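Long-range contacts in flagellar protein FlgA (Thermotoga maritima, PDB 3FRN), which probably acts as a periplasmic chaperone in assembly of the P-ring of the flagellar basal body: residues N33-L38 and A94-T99; G40-V45 and N64-V69. All coordinates share one frame; numbering follows the deposited sequence. Where two conformers were deposited one is given.

Interaction 1 (N33-L38 and A94-T99); sequences NLMILL and AFVVKT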
loop_
_atom_site.group_PDB
_atom_site.type_symbol
_atom_site.label_atom_id
_atom_site.label_comp_id
_atom_site.label_asym_id
_atom_site.label_seq_id
_atom_site.Cartn_x
_atom_site.Cartn_y
_atom_site.Cartn_z
ATOM N N ASN A 33 -15.021 -14.326 -26.105
ATOM C CA ASN A 33 -14.717 -14.487 -24.685
ATOM C C ASN A 33 -13.873 -13.323 -24.176
ATOM O O ASN A 33 -12.775 -13.073 -24.671
ATOM C CB ASN A 33 -14.025 -15.845 -24.456
ATOM C CG ASN A 33 -13.322 -15.952 -23.096
ATOM O OD1 ASN A 33 -12.186 -16.424 -23.019
ATOM N ND2 ASN A 33 -13.994 -15.535 -22.026
ATOM N N LEU A 34 -14.413 -12.604 -23.198
ATOM C CA LEU A 34 -13.724 -11.463 -22.618
ATOM C C LEU A 34 -12.932 -11.896 -21.388
ATOM O O LEU A 34 -11.737 -11.619 -21.283
ATOM C CB LEU A 34 -14.730 -10.365 -22.257
ATOM C CG LEU A 34 -14.267 -8.964 -21.848
ATOM C CD1 LEU A 34 -13.507 -8.287 -22.968
ATOM C CD2 LEU A 34 -15.470 -8.134 -21.466
ATOM N N MET A 35 -13.609 -12.573 -20.462
ATOM C CA MET A 35 -12.989 -13.078 -19.237
ATOM C C MET A 35 -13.546 -14.459 -18.909
ATOM O O MET A 35 -14.671 -14.785 -19.292
ATOM C CB MET A 35 -13.278 -12.146 -18.045
ATOM C CG MET A 35 -12.766 -10.705 -18.164
ATOM S SD MET A 35 -11.271 -10.310 -17.230
ATOM C CE MET A 35 -11.815 -8.794 -16.482
ATOM N N ILE A 36 -12.740 -15.264 -18.217
ATOM C CA ILE A 36 -13.180 -16.536 -17.646
ATOM C C ILE A 36 -13.575 -16.262 -16.205
ATOM O O ILE A 36 -12.726 -15.943 -15.390
ATOM C CB ILE A 36 -12.041 -17.603 -17.664
ATOM C CG1 ILE A 36 -11.486 -17.791 -19.079
ATOM C CG2 ILE A 36 -12.521 -18.940 -17.090
ATOM C CD1 ILE A 36 -12.526 -18.188 -20.107
ATOM N N LEU A 37 -14.859 -16.387 -15.896
ATOM C CA LEU A 37 -15.367 -16.016 -14.586
ATOM C C LEU A 37 -15.356 -17.206 -13.615
ATOM O O LEU A 37 -16.046 -18.195 -13.841
ATOM C CB LEU A 37 -16.787 -15.476 -14.752
ATOM C CG LEU A 37 -17.107 -13.984 -14.878
ATOM C CD1 LEU A 37 -16.048 -13.168 -15.562
ATOM C CD2 LEU A 37 -18.446 -13.833 -15.578
ATOM N N LEU A 38 -14.559 -17.125 -12.546
ATOM C CA LEU A 38 -14.417 -18.254 -11.608
ATOM C C LEU A 38 -15.051 -17.935 -10.268
ATOM O O LEU A 38 -15.068 -16.773 -9.844
ATOM C CB LEU A 38 -12.930 -18.647 -11.447
ATOM C CG LEU A 38 -12.176 -19.191 -12.660
ATOM C CD1 LEU A 38 -10.695 -19.308 -12.354
ATOM C CD2 LEU A 38 -12.705 -20.568 -13.114
ATOM N N ALA A 94 -7.427 -8.320 -4.171
ATOM C CA ALA A 94 -6.965 -8.668 -5.522
ATOM C C ALA A 94 -8.126 -8.722 -6.526
ATOM O O ALA A 94 -9.230 -9.174 -6.210
ATOM C CB ALA A 94 -6.173 -9.981 -5.519
ATOM N N PHE A 95 -7.858 -8.231 -7.729
ATOM C CA PHE A 95 -8.842 -8.119 -8.790
ATOM C C PHE A 95 -8.239 -8.765 -10.019
ATOM O O PHE A 95 -7.114 -8.428 -10.401
ATOM C CB PHE A 95 -9.124 -6.639 -9.120
ATOM C CG PHE A 95 -9.817 -5.898 -8.025
ATOM C CD1 PHE A 95 -11.194 -5.986 -7.878
ATOM C CD2 PHE A 95 -9.095 -5.114 -7.133
ATOM C CE1 PHE A 95 -11.841 -5.307 -6.852
ATOM C CE2 PHE A 95 -9.734 -4.441 -6.104
ATOM C CZ PHE A 95 -11.112 -4.539 -5.962
ATOM N N VAL A 96 -8.966 -9.678 -10.654
ATOM C CA VAL A 96 -8.444 -10.206 -11.907
ATOM C C VAL A 96 -8.710 -9.221 -13.049
ATOM O O VAL A 96 -9.827 -8.699 -13.185
ATOM C CB VAL A 96 -8.841 -11.705 -12.172
ATOM C CG1 VAL A 96 -9.861 -12.265 -11.127
ATOM C CG2 VAL A 96 -9.296 -11.914 -13.576
ATOM N N VAL A 97 -7.673 -8.931 -13.838
ATOM C CA VAL A 97 -7.770 -7.905 -14.881
ATOM C C VAL A 97 -7.551 -8.470 -16.285
ATOM O O VAL A 97 -7.781 -7.786 -17.282
ATOM C CB VAL A 97 -6.795 -6.703 -14.646
ATOM C CG1 VAL A 97 -7.293 -5.776 -13.518
ATOM C CG2 VAL A 97 -5.363 -7.179 -14.415
ATOM N N LYS A 98 -7.090 -9.715 -16.344
ATOM C CA LYS A 98 -6.933 -10.454 -17.582
ATOM C C LYS A 98 -7.051 -11.930 -17.201
ATOM O O LYS A 98 -6.576 -12.330 -16.146
ATOM C CB LYS A 98 -5.556 -10.164 -18.189
ATOM C CG LYS A 98 -5.566 -9.701 -19.650
ATOM C CD LYS A 98 -4.156 -9.463 -20.208
ATOM C CE LYS A 98 -3.505 -8.153 -19.727
ATOM N NZ LYS A 98 -2.841 -8.238 -18.382
ATOM N N THR A 99 -7.716 -12.731 -18.031
ATOM C CA THR A 99 -7.621 -14.192 -17.921
ATOM C C THR A 99 -7.193 -14.830 -19.240
ATOM O O THR A 99 -7.513 -14.317 -20.304
ATOM C CB THR A 99 -8.952 -14.824 -17.525
ATOM O OG1 THR A 99 -9.900 -14.623 -18.572
ATOM C CG2 THR A 99 -9.477 -14.200 -16.255
HETATM O O HOH W 1 -9.921 -15.258 -22.068
HETATM O O HOH W 2 -9.156 -11.879 -20.477
#
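The flat carboxamide of Asn33 meets Thr99 only through a water, and no flat group is stacked across this contact. Asn33 OD1 accepts a hydrogen bond from water 1 at 2.7 Å, and the same water gives its other proton to Thr99 O at 3.1 Å. At the other end of the amide, ND2 turns back on its own segment and makes a weak hydrogen bond to Met35 O. A second water works beside the first: it donates to Leu34 O at 2.7 Å and accepts from Thr99 N at 3.0 Å, so both polar backbone atoms of Thr99 are tied to 33-38 through water.

The direct bond runs from Ile36 N to Thr99 OG1, 2.9 Å long with an angle of 157° at the hydrogen. Thr99 holds its hydroxyl between its own backbone N and carbonyl carbon (chi1 66°), which brings OG1 to the backbone of 33-38, 3.5 Å from Met35 CA, while CG2 lies near Ile36 O. Ile36 CG1 packs on the same hydroxyl. Strands 35-37 and 94-99 run at 111° to each other and are not sheet neighbours. Strand 35-37 pairs instead with 16-18 in the FlgA N-terminal region, and 94-99 pairs with strand 132-148 in the HotDog-like region. Where 94-99 pairs with 132-148, Val97 and Lys98 both face Asn136, a classic beta bulge.

Met35 makes the apolar contact with Val96. Its chain bends at chi2 and again at chi3, a shape that lays the thioether along the bulged strand: CE comes within 3.9 Å of Val96 O, and SD lies 4.5 Å from Val96 CG2. The Met35 side chain also packs on Tyr43 and Val45 of strand 42-45, and the backbone of Val96 hydrogen-bonds with Glu42 of that strand.

Interaction 2 (G40-V45 and N64-V69); sequences GLEYLV and NVRITV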
loop_
_atom_site.group_PDB
_atom_site.type_symbol
_atom_site.label_atom_id
_atom_site.label_comp_id
_atom_site.label_asym_id
_atom_site.label_seq_id
_atom_site.Cartn_x
_atom_site.Cartn_y
_atom_site.Cartn_z
ATOM N N GLY A 40 -16.299 -16.913 -6.746
ATOM C CA GLY A 40 -15.773 -16.267 -5.544
ATOM C C GLY A 40 -14.677 -15.240 -5.755
ATOM O O GLY A 40 -14.145 -14.707 -4.783
ATOM N N LEU A 41 -14.331 -14.967 -7.014
ATOM C CA LEU A 41 -13.285 -14.002 -7.356
ATOM C C LEU A 41 -13.863 -12.689 -7.886
ATOM O O LEU A 41 -14.949 -12.668 -8.472
ATOM C CB LEU A 41 -12.324 -14.580 -8.397
ATOM C CG LEU A 41 -11.512 -15.827 -8.046
ATOM C CD1 LEU A 41 -10.662 -16.276 -9.223
ATOM C CD2 LEU A 41 -10.630 -15.590 -6.844
ATOM N N GLU A 42 -13.112 -11.604 -7.691
ATOM C CA GLU A 42 -13.527 -10.274 -8.124
ATOM C C GLU A 42 -12.794 -9.895 -9.392
ATOM O O GLU A 42 -11.594 -10.106 -9.495
ATOM C CB GLU A 42 -13.192 -9.251 -7.052
ATOM C CG GLU A 42 -14.092 -8.030 -7.060
ATOM C CD GLU A 42 -15.327 -8.188 -6.192
ATOM O OE1 GLU A 42 -15.495 -9.261 -5.570
ATOM O OE2 GLU A 42 -16.129 -7.229 -6.124
ATOM N N TYR A 43 -13.511 -9.317 -10.346
ATOM C CA TYR A 43 -12.930 -8.964 -11.635
ATOM C C TYR A 43 -12.985 -7.462 -11.850
ATOM O O TYR A 43 -13.899 -6.789 -11.391
ATOM C CB TYR A 43 -13.672 -9.677 -12.781
ATOM C CG TYR A 43 -13.391 -11.159 -12.846
ATOM C CD1 TYR A 43 -13.862 -12.024 -11.860
ATOM C CD2 TYR A 43 -12.664 -11.688 -13.884
ATOM C CE1 TYR A 43 -13.582 -13.370 -11.900
ATOM C CE2 TYR A 43 -12.378 -13.050 -13.942
ATOM C CZ TYR A 43 -12.842 -13.876 -12.935
ATOM O OH TYR A 43 -12.582 -15.214 -12.981
ATOM N N LEU A 44 -12.010 -6.937 -12.577
ATOM C CA LEU A 44 -12.027 -5.533 -12.924
ATOM C C LEU A 44 -11.793 -5.442 -14.413
ATOM O O LEU A 44 -10.700 -5.741 -14.873
ATOM C CB LEU A 44 -10.913 -4.814 -12.178
ATOM C CG LEU A 44 -11.104 -3.388 -11.684
ATOM C CD1 LEU A 44 -12.168 -3.303 -10.599
ATOM C CD2 LEU A 44 -9.775 -2.891 -11.167
ATOM N N VAL A 45 -12.825 -5.081 -15.172
ATOM C CA VAL A 45 -12.673 -4.910 -16.610
ATOM C C VAL A 45 -12.128 -3.516 -16.879
ATOM O O VAL A 45 -12.792 -2.516 -16.598
ATOM C CB VAL A 45 -13.992 -5.083 -17.378
ATOM C CG1 VAL A 45 -13.768 -4.831 -18.869
ATOM C CG2 VAL A 45 -14.559 -6.462 -17.170
ATOM N N ASN A 64 -13.436 1.438 -14.757
ATOM C CA ASN A 64 -13.451 -0.011 -14.786
ATOM C C ASN A 64 -14.839 -0.528 -14.432
ATOM O O ASN A 64 -15.620 0.161 -13.768
ATOM C CB ASN A 64 -12.456 -0.574 -13.766
ATOM C CG ASN A 64 -11.109 0.128 -13.804
ATOM O OD1 ASN A 64 -10.718 0.793 -12.841
ATOM N ND2 ASN A 64 -10.396 -0.008 -14.919
ATOM N N VAL A 65 -15.134 -1.749 -14.868
ATOM C CA VAL A 65 -16.343 -2.449 -14.437
ATOM C C VAL A 65 -15.940 -3.472 -13.387
ATOM O O VAL A 65 -15.035 -4.270 -13.624
ATOM C CB VAL A 65 -17.042 -3.171 -15.615
ATOM C CG1 VAL A 65 -18.338 -3.820 -15.159
ATOM C CG2 VAL A 65 -17.312 -2.190 -16.760
ATOM N N ARG A 66 -16.610 -3.449 -12.237
ATOM C CA ARG A 66 -16.311 -4.372 -11.143
ATOM C C ARG A 66 -17.305 -5.540 -11.069
ATOM O O ARG A 66 -18.490 -5.346 -10.820
ATOM C CB ARG A 66 -16.236 -3.617 -9.807
ATOM C CG ARG A 66 -16.084 -4.512 -8.582
ATOM C CD ARG A 66 -15.567 -3.724 -7.395
ATOM N NE ARG A 66 -15.204 -4.581 -6.265
ATOM C CZ ARG A 66 -14.624 -4.143 -5.149
ATOM N NH1 ARG A 66 -14.325 -2.852 -5.005
ATOM N NH2 ARG A 66 -14.332 -4.998 -4.178
ATOM N N ILE A 67 -16.793 -6.751 -11.280
ATOM C CA ILE A 67 -17.605 -7.963 -11.364
ATOM C C ILE A 67 -17.342 -8.907 -10.191
ATOM O O ILE A 67 -16.205 -9.318 -9.949
ATOM C CB ILE A 67 -17.309 -8.736 -12.664
ATOM C CG1 ILE A 67 -17.256 -7.789 -13.858
ATOM C CG2 ILE A 67 -18.322 -9.876 -12.892
ATOM C CD1 ILE A 67 -16.589 -8.417 -15.029
ATOM N N THR A 68 -18.406 -9.248 -9.480
ATOM C CA THR A 68 -18.352 -10.222 -8.400
ATOM C C THR A 68 -18.938 -11.523 -8.935
ATOM O O THR A 68 -20.049 -11.525 -9.446
ATOM C CB THR A 68 -19.188 -9.736 -7.212
ATOM O OG1 THR A 68 -18.796 -8.397 -6.879
ATOM C CG2 THR A 68 -19.027 -10.647 -5.992
ATOM N N VAL A 69 -18.180 -12.617 -8.870
ATOM C CA VAL A 69 -18.725 -13.914 -9.240
ATOM C C VAL A 69 -19.182 -14.708 -8.012
ATOM O O VAL A 69 -18.389 -14.992 -7.112
ATOM C CB VAL A 69 -17.706 -14.746 -10.021
ATOM C CG1 VAL A 69 -18.362 -15.998 -10.561
ATOM C CG2 VAL A 69 -17.134 -13.924 -11.155
#
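Tyr43 and Ile67 form the central hydrogen-bonded pair of an antiparallel ladder, with Tyr43 N to Ile67 O at 2.7 Å and Ile67 N returning to Tyr43 O. Val45 and Val65 repeat the pattern two residues along each strand, whereas Glu42-Thr68 and Leu44-Arg66 are non-hydrogen-bonded pairs. These are two of the three strands of a mixed sheet in the N-terminal region, where 65-69 lies in the middle and 10-13 runs parallel to it on its other side. At the end of the ladder away from the 46-63 connection, Val69 N bonds to Leu41 O, and Gly40 N reaches Val69 O from above the carbonyl plane.

A salt bridge joins the strands on the face of Glu42, Leu44, Arg66 and Thr68. Arg66 NE donates to Glu42 OE2 at 2.8 Å, nearly straight at 164°. The oxygen is met on its anti side and somewhat out of the carboxylate plane, and the two flat groups stand 86° apart. An extended Arg66 chain carries NE to a Glu42 chain bent at chi2 (90°), which turns the carboxylate back over the neighbouring strand. Thr68 OG1 lies 3.0 Å from the same OE2 and also hydrogen-bonds a glycerol, probably from the crystallisation liquor. Arg66 NH2 has a long, weak ion pair with Glu93, and Phe95 packs against both Glu42 and Arg66.

The opposite face is apolar and turned to strands 16-18 and 35-37. Tyr43 OH is fixed by hydrogen bonds with Ile36 O and Leu38 N, which position the ring. Val45 CG2 sits 3.5 Å from Ile67 CD1, and Tyr43 CE1 rests 3.7 Å from Val69 CG2.

Followed from the N terminus, the chain passes through 33-38 and almost at once through 40-45, so both contacts open within a few residues of each other. Interaction 2 closes first: the 18 residues between its segments hold helix 47-53 and strand 58-60 before 64-69 returns. Helix 74-87 then leads to 94-99, which closes interaction 1 around the whole of interaction 2; the two are nested and do not cross. Their centres lie about 8 Å apart and they touch, Val96 CG2 packing 3.3 Å from Tyr43 CE2. The inner contact joins strands within the N-terminal region, while the outer one ties that region to the HotDog-like part.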